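PDB 6ANS: uncharacterized protein from Burkholderia cenocepacia, which is of unknown function but belongs to the DUF1214 family and forms a two-chain assembly. Local coordinates for residues Ile76-Glu79 with Met80-Phe84; Ala220-Pro224 with Leu225-Gly229. All coordinates share one frame; numbering follows the deposited sequence.

Interaction 1 (Ile76-Glu79 with Met80-Phe84)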
ATOM      1  N   ILE A  76      -2.344  -5.113   5.055  1.00 20.74           N
ATOM      2  CA  ILE A  76      -3.486  -5.639   4.313  1.00 21.81           C
ATOM      3  C   ILE A  76      -4.760  -5.474   5.129  1.00 22.85           C
ATOM      4  O   ILE A  76      -5.793  -5.008   4.627  1.00 18.80           O
ATOM      5  CB  ILE A  76      -3.255  -7.119   3.950  1.00 21.30           C
ATOM      6  CG1 ILE A  76      -2.082  -7.272   2.979  1.00 25.43           C
ATOM      7  CG2 ILE A  76      -4.498  -7.709   3.331  1.00 21.13           C
ATOM      8  CD1 ILE A  76      -1.634  -8.726   2.852  1.00 24.77           C
ATOM      9  N   ALA A  77      -4.688  -5.836   6.409  1.00 18.92           N
ATOM     10  CA  ALA A  77      -5.852  -5.777   7.279  1.00 21.83           C
ATOM     11  C   ALA A  77      -6.427  -4.368   7.347  1.00 22.29           C
ATOM     12  O   ALA A  77      -7.648  -4.198   7.402  1.00 26.04           O
ATOM     13  CB  ALA A  77      -5.467  -6.278   8.672  1.00 18.95           C
ATOM     14  N   LEU A  78      -5.564  -3.340   7.357  1.00 18.66           N
ATOM     15  CA  LEU A  78      -6.059  -1.970   7.503  1.00 19.94           C
ATOM     16  C   LEU A  78      -6.733  -1.472   6.225  1.00 22.35           C
ATOM     17  O   LEU A  78      -7.694  -0.699   6.283  1.00 19.40           O
ATOM     18  CB  LEU A  78      -4.912  -1.033   7.921  1.00 21.96           C
ATOM     19  CG  LEU A  78      -4.431  -1.156   9.372  1.00 25.80           C
ATOM     20  CD1 LEU A  78      -3.074  -0.441   9.585  1.00 21.90           C
ATOM     21  CD2 LEU A  78      -5.481  -0.625  10.358  1.00 19.21           C
ATOM     22  N   GLU A  79      -6.218  -1.860   5.063  1.00 21.79           N
ATOM     23  CA  GLU A  79      -6.907  -1.517   3.825  1.00 25.99           C
ATOM     24  C   GLU A  79      -8.237  -2.243   3.745  1.00 27.11           C
ATOM     25  O   GLU A  79      -9.267  -1.651   3.377  1.00 20.17           O
ATOM     26  CB  GLU A  79      -6.021  -1.862   2.624  1.00 18.61           C
ATOM     27  CG  GLU A  79      -4.766  -0.952   2.503  1.00 23.66           C
ATOM     28  CD  GLU A  79      -3.855  -1.312   1.321  1.00 33.83           C
ATOM     29  OE1 GLU A  79      -4.288  -2.047   0.414  1.00 43.70           O
ATOM     30  OE2 GLU A  79      -2.690  -0.866   1.305  1.00 42.52           O
HETATM   31  N   MSE A  80      -8.228  -3.521   4.102  1.00 21.79           N
HETATM   32  CA  MSE A  80      -9.410  -4.346   4.090  1.00 24.68           C
HETATM   33  C   MSE A  80     -10.509  -3.820   4.998  1.00 26.66           C
HETATM   34  O   MSE A  80     -11.649  -3.709   4.580  1.00 23.38           O
HETATM   35  CB  MSE A  80      -9.054  -5.769   4.504  1.00 19.70           C
HETATM   36  CG  MSE A  80     -10.245  -6.712   4.474  1.00 29.37           C
HETATM   37 SE   MSE A  80      -9.679  -8.528   4.941  1.00 41.85          SE
HETATM   38  CE  MSE A  80      -8.524  -8.964   3.386  1.00 26.60           C
ATOM     39  N   HIS A  81     -10.158  -3.473   6.238  1.00 23.46           N
ATOM     40  CA  HIS A  81     -11.168  -3.245   7.259  1.00 25.41           C
ATOM     41  C   HIS A  81     -11.307  -1.804   7.706  1.00 26.21           C
ATOM     42  O   HIS A  81     -12.284  -1.492   8.381  1.00 30.04           O
ATOM     43  CB  HIS A  81     -10.880  -4.109   8.491  1.00 23.48           C
ATOM     44  CG  HIS A  81     -11.119  -5.563   8.252  1.00 21.17           C
ATOM     45  ND1 HIS A  81     -12.370  -6.066   7.969  1.00 21.89           N
ATOM     46  CD2 HIS A  81     -10.273  -6.621   8.241  1.00 24.51           C
ATOM     47  CE1 HIS A  81     -12.290  -7.379   7.823  1.00 27.22           C
ATOM     48  NE2 HIS A  81     -11.030  -7.740   7.983  1.00 24.07           N
ATOM     49  N   VAL A  82     -10.381  -0.914   7.343  1.00 27.55           N
ATOM     50  CA  VAL A  82     -10.461   0.492   7.721  1.00 23.22           C
ATOM     51  C   VAL A  82     -10.581   1.400   6.498  1.00 27.89           C
ATOM     52  O   VAL A  82     -11.508   2.199   6.404  1.00 30.09           O
ATOM     53  CB  VAL A  82      -9.267   0.904   8.607  1.00 23.92           C
ATOM     54  CG1 VAL A  82      -9.215   2.418   8.766  1.00 21.28           C
ATOM     55  CG2 VAL A  82      -9.398   0.231   9.969  1.00 20.68           C
ATOM     56  N   GLU A  83      -9.672   1.256   5.525  1.00 25.99           N
ATOM     57  CA  GLU A  83      -9.615   2.234   4.440  1.00 23.97           C
ATOM     58  C   GLU A  83     -10.592   1.936   3.304  1.00 27.85           C
ATOM     59  O   GLU A  83     -11.167   2.869   2.735  1.00 31.92           O
ATOM     60  CB  GLU A  83      -8.186   2.334   3.882  1.00 19.78           C
ATOM     61  CG  GLU A  83      -7.161   2.803   4.903  1.00 23.93           C
ATOM     62  CD  GLU A  83      -7.445   4.209   5.427  1.00 28.81           C
ATOM     63  OE1 GLU A  83      -8.230   4.946   4.790  1.00 26.73           O
ATOM     64  OE2 GLU A  83      -6.870   4.582   6.470  1.00 26.89           O
ATOM     65  N   PHE A  84     -10.784   0.665   2.941  1.00 30.33           N
ATOM     66  CA  PHE A  84     -11.629   0.284   1.805  1.00 29.54           C
ATOM     67  C   PHE A  84     -12.788  -0.606   2.241  1.00 33.77           C
ATOM     68  O   PHE A  84     -13.099  -1.598   1.584  1.00 30.87           O
ATOM     69  CB  PHE A  84     -10.824  -0.420   0.710  1.00 27.17           C
ATOM     70  CG  PHE A  84      -9.754   0.428   0.115  1.00 31.08           C
ATOM     71  CD1 PHE A  84     -10.036   1.273  -0.949  1.00 32.60           C
ATOM     72  CD2 PHE A  84      -8.470   0.426   0.650  1.00 26.03           C
ATOM     73  CE1 PHE A  84      -9.044   2.090  -1.492  1.00 32.42           C
ATOM     74  CE2 PHE A  84      -7.469   1.253   0.126  1.00 26.08           C
ATOM     75  CZ  PHE A  84      -7.759   2.086  -0.954  1.00 32.57           C
TER

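Interaction 2 (Ala220-Pro224 with Leu225-Gly229)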
ATOM      1  N   ALA A 220     -20.563   9.863   4.372  1.00 31.99           N
ATOM      2  CA  ALA A 220     -20.709  10.482   5.663  1.00 32.81           C
ATOM      3  C   ALA A 220     -19.334  10.601   6.315  1.00 33.08           C
ATOM      4  O   ALA A 220     -18.398   9.891   5.943  1.00 30.73           O
ATOM      5  CB  ALA A 220     -21.663   9.652   6.526  1.00 32.73           C
ATOM      6  N   PRO A 221     -19.177  11.498   7.285  1.00 35.31           N
ATOM      7  CA  PRO A 221     -17.895  11.570   7.990  1.00 34.74           C
ATOM      8  C   PRO A 221     -17.607  10.277   8.736  1.00 29.06           C
ATOM      9  O   PRO A 221     -18.514   9.511   9.084  1.00 31.90           O
ATOM     10  CB  PRO A 221     -18.079  12.743   8.958  1.00 41.23           C
ATOM     11  CG  PRO A 221     -19.249  13.529   8.412  1.00 44.96           C
ATOM     12  CD  PRO A 221     -20.140  12.502   7.775  1.00 37.41           C
ATOM     13  N   LEU A 222     -16.319  10.049   8.990  1.00 26.10           N
ATOM     14  CA  LEU A 222     -15.871   8.871   9.731  1.00 23.91           C
ATOM     15  C   LEU A 222     -16.635   8.748  11.041  1.00 30.30           C
ATOM     16  O   LEU A 222     -16.617   9.659  11.871  1.00 33.46           O
ATOM     17  CB  LEU A 222     -14.365   8.970  10.002  1.00 24.39           C
ATOM     18  CG  LEU A 222     -13.757   7.750  10.710  1.00 22.63           C
ATOM     19  CD1 LEU A 222     -13.977   6.483   9.871  1.00 22.62           C
ATOM     20  CD2 LEU A 222     -12.274   7.978  10.945  1.00 22.17           C
ATOM     21  N   ASP A 223     -17.266   7.617  11.232  1.00 38.22           N
ATOM     22  CA  ASP A 223     -18.075   7.320  12.405  1.00 33.18           C
ATOM     23  C   ASP A 223     -17.260   6.572  13.448  1.00 25.96           C
ATOM     24  O   ASP A 223     -16.606   5.585  13.105  1.00 30.25           O
ATOM     25  CB  ASP A 223     -19.299   6.495  12.000  1.00 37.39           C
ATOM     26  CG  ASP A 223     -20.165   6.122  13.188  1.00 36.04           C
ATOM     27  OD1 ASP A 223     -20.687   7.032  13.857  1.00 41.78           O
ATOM     28  OD2 ASP A 223     -20.332   4.918  13.442  1.00 42.63           O
ATOM     29  N   PRO A 224     -17.226   7.012  14.707  1.00 28.18           N
ATOM     30  CA  PRO A 224     -16.446   6.268  15.714  1.00 29.01           C
ATOM     31  C   PRO A 224     -16.817   4.793  15.831  1.00 32.70           C
ATOM     32  O   PRO A 224     -15.917   3.948  15.937  1.00 26.65           O
ATOM     33  CB  PRO A 224     -16.741   7.034  17.017  1.00 27.94           C
ATOM     34  CG  PRO A 224     -17.047   8.438  16.560  1.00 27.36           C
ATOM     35  CD  PRO A 224     -17.784   8.266  15.245  1.00 30.48           C
ATOM     36  N   LEU A 225     -18.110   4.447  15.781  1.00 26.80           N
ATOM     37  CA  LEU A 225     -18.487   3.040  15.886  1.00 29.75           C
ATOM     38  C   LEU A 225     -17.921   2.229  14.734  1.00 31.26           C
ATOM     39  O   LEU A 225     -17.381   1.137  14.944  1.00 36.03           O
ATOM     40  CB  LEU A 225     -20.009   2.885  15.930  1.00 39.53           C
ATOM     41  CG  LEU A 225     -20.502   1.461  16.209  1.00 39.24           C
ATOM     42  CD1 LEU A 225     -19.941   0.926  17.522  1.00 41.31           C
ATOM     43  CD2 LEU A 225     -22.020   1.408  16.220  1.00 41.81           C
ATOM     44  N   ALA A 226     -18.008   2.749  13.512  1.00 28.77           N
ATOM     45  CA  ALA A 226     -17.490   2.004  12.368  1.00 29.64           C
ATOM     46  C   ALA A 226     -15.975   1.835  12.461  1.00 26.85           C
ATOM     47  O   ALA A 226     -15.432   0.777  12.118  1.00 33.25           O
ATOM     48  CB  ALA A 226     -17.897   2.700  11.069  1.00 30.59           C
ATOM     49  N   LEU A 227     -15.274   2.862  12.934  1.00 22.97           N
ATOM     50  CA  LEU A 227     -13.829   2.744  13.084  1.00 25.33           C
ATOM     51  C   LEU A 227     -13.469   1.764  14.198  1.00 26.11           C
ATOM     52  O   LEU A 227     -12.498   1.012  14.081  1.00 21.58           O
ATOM     53  CB  LEU A 227     -13.207   4.113  13.367  1.00 27.67           C
ATOM     54  CG  LEU A 227     -11.692   4.008  13.516  1.00 27.62           C
ATOM     55  CD1 LEU A 227     -11.058   3.444  12.211  1.00 24.12           C
ATOM     56  CD2 LEU A 227     -11.039   5.315  13.924  1.00 26.57           C
ATOM     57  N   GLN A 228     -14.225   1.778  15.297  1.00 25.94           N
ATOM     58  CA  GLN A 228     -14.000   0.803  16.359  1.00 32.88           C
ATOM     59  C   GLN A 228     -14.057  -0.610  15.797  1.00 31.22           C
ATOM     60  O   GLN A 228     -13.189  -1.440  16.081  1.00 30.61           O
ATOM     61  CB  GLN A 228     -15.021   0.989  17.492  1.00 24.29           C
ATOM     62  CG  GLN A 228     -14.744   0.126  18.755  1.00 24.87           C
ATOM     63  CD  GLN A 228     -15.268  -1.324  18.647  1.00 32.81           C
ATOM     64  OE1 GLN A 228     -16.098  -1.642  17.793  1.00 29.72           O
ATOM     65  NE2 GLN A 228     -14.770  -2.201  19.519  1.00 32.52           N
ATOM     66  N   GLY A 229     -15.071  -0.889  14.976  1.00 36.81           N
ATOM     67  CA  GLY A 229     -15.199  -2.213  14.387  1.00 31.12           C
ATOM     68  C   GLY A 229     -14.105  -2.520  13.385  1.00 28.80           C
ATOM     69  O   GLY A 229     -13.607  -3.648  13.319  1.00 30.34           O
TER

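Interaction 1 (Ile76-Glu79 with Met80-Phe84)
Leu78 O takes two backbone N-H groups at once, from Val82 and from Glu83, and so marks where the last turn of the α-helix 60-83 widens into a π-type turn. The evidence lies in the spacing of the bonds. Met80 N reaches Ile76 O over 2.9 Å and His81 N reaches Ala77 O, both four residues back. Val82 N still keeps to that rule, but it meets Leu78 O from above the carbonyl plane, 40° out of it. Glu83 N, five residues on, approaches Leu78 O at 2.9 Å and much closer to the C=O direction. Phe84 N then repeats the five-residue step to Glu79 O at 2.8 Å, within the carbonyl plane, and Phe84 is the first residue to leave helical backbone angles.

The tightly packed side is that of Ile76, Ala77, Met80 and His81, all buried. The selenomethionine Met80 extends with CG anti to its backbone N (chi1 -178°), bends at chi3, and brings CE to 4.2 Å from Ile76 CG2; its CG lies 3.7 Å above the centre of the His81 ring. Phe237 of helix 224-251 and Tyr113 of strand 109-115 pack on Met80.

The other side is looser: Val82, Glu83 and Phe84 are only partly buried. Val82 runs alongside Leu78, itself buried, their side chains pointing the same way with Val82 CG2 4.0 Å from Leu78 CD2. Glu83 bends at chi2, and its OE2 forms a salt bridge with Arg72 NE of the second subunit, so this side belongs to the subunit interface. Phe84 turns its ring edge to the end of the helix: Glu79 O lies in the ring plane, 3.5 Å from Phe84 CD2, while Glu79 CB is 3.9 Å from that same carbon.

Interaction 2 (Ala220-Pro224 with Leu225-Gly229)
Pro224 O accepts from Gln228 N at 2.8 Å, the shortest bond of this contact and an early i to i+4 bond of helix 224-251. It is nearly straight (162°) and, together with the 3.0 Å bond from Leu227 N to Asp223 O, also i to i+4, is consistent with a regular first turn.

Asp223 is the N-cap. Because CG stands anti to the backbone N (chi1 179°), the carboxylate folds over the start of the helix, and Asp223 OD2 accepts from Ala226 N at 3.2 Å. The donor comes from above the carboxylate plane, 36° out of it, and the bond is bent, a looser grip than either backbone bond. Asp223 OD2 also lies 3.2 Å from Leu225 CB, whose side chain runs beside that of Asp223. A negative charge at this end of a helix would be expected to interact favourably with the helix dipole. Pro224, in the first turn, has no N-H to offer, and its ring-fixed phi suits a helix.

Leu222 and Leu227, the N' and N4 residues, form a hydrophobic staple that accompanies the Asp223 cap: they cross obliquely, Leu222 CD2 4.2 Å from Leu227 CD2, bringing the incoming loop against the first turn.

Asp24 and Arg27 of helix 24-33 touch Leu225, while Leu31 of that helix packs on Pro224. Arg68 and Ala64 of the second subunit meet Leu222 and Pro224 respectively, so the first turn packs on helix 24-33 and also meets helix 60-83 of the second subunit, at the end of the loop after strand 207-212.

Interaction 1 closes a helix and interaction 2 opens one: the π-type end of helix 60-83 lies beside the capped start of helix 224-251, with the contact centres about 13 Å apart. They meet directly where Val82 CG1 packs on Leu227 CD1 at 4.0 Å. Both also touch the second subunit, and its Arg68 packs on Val82 and Glu83 of the first contact and on Leu222 of the second. Neither contact includes a residue of the sodium site: the ion at Gly103 and Ala104 is about 11 Å from the Ile76 side chain, and a glycerol, probably from the crystallisation liquor, lies about 6 Å from that of Met80.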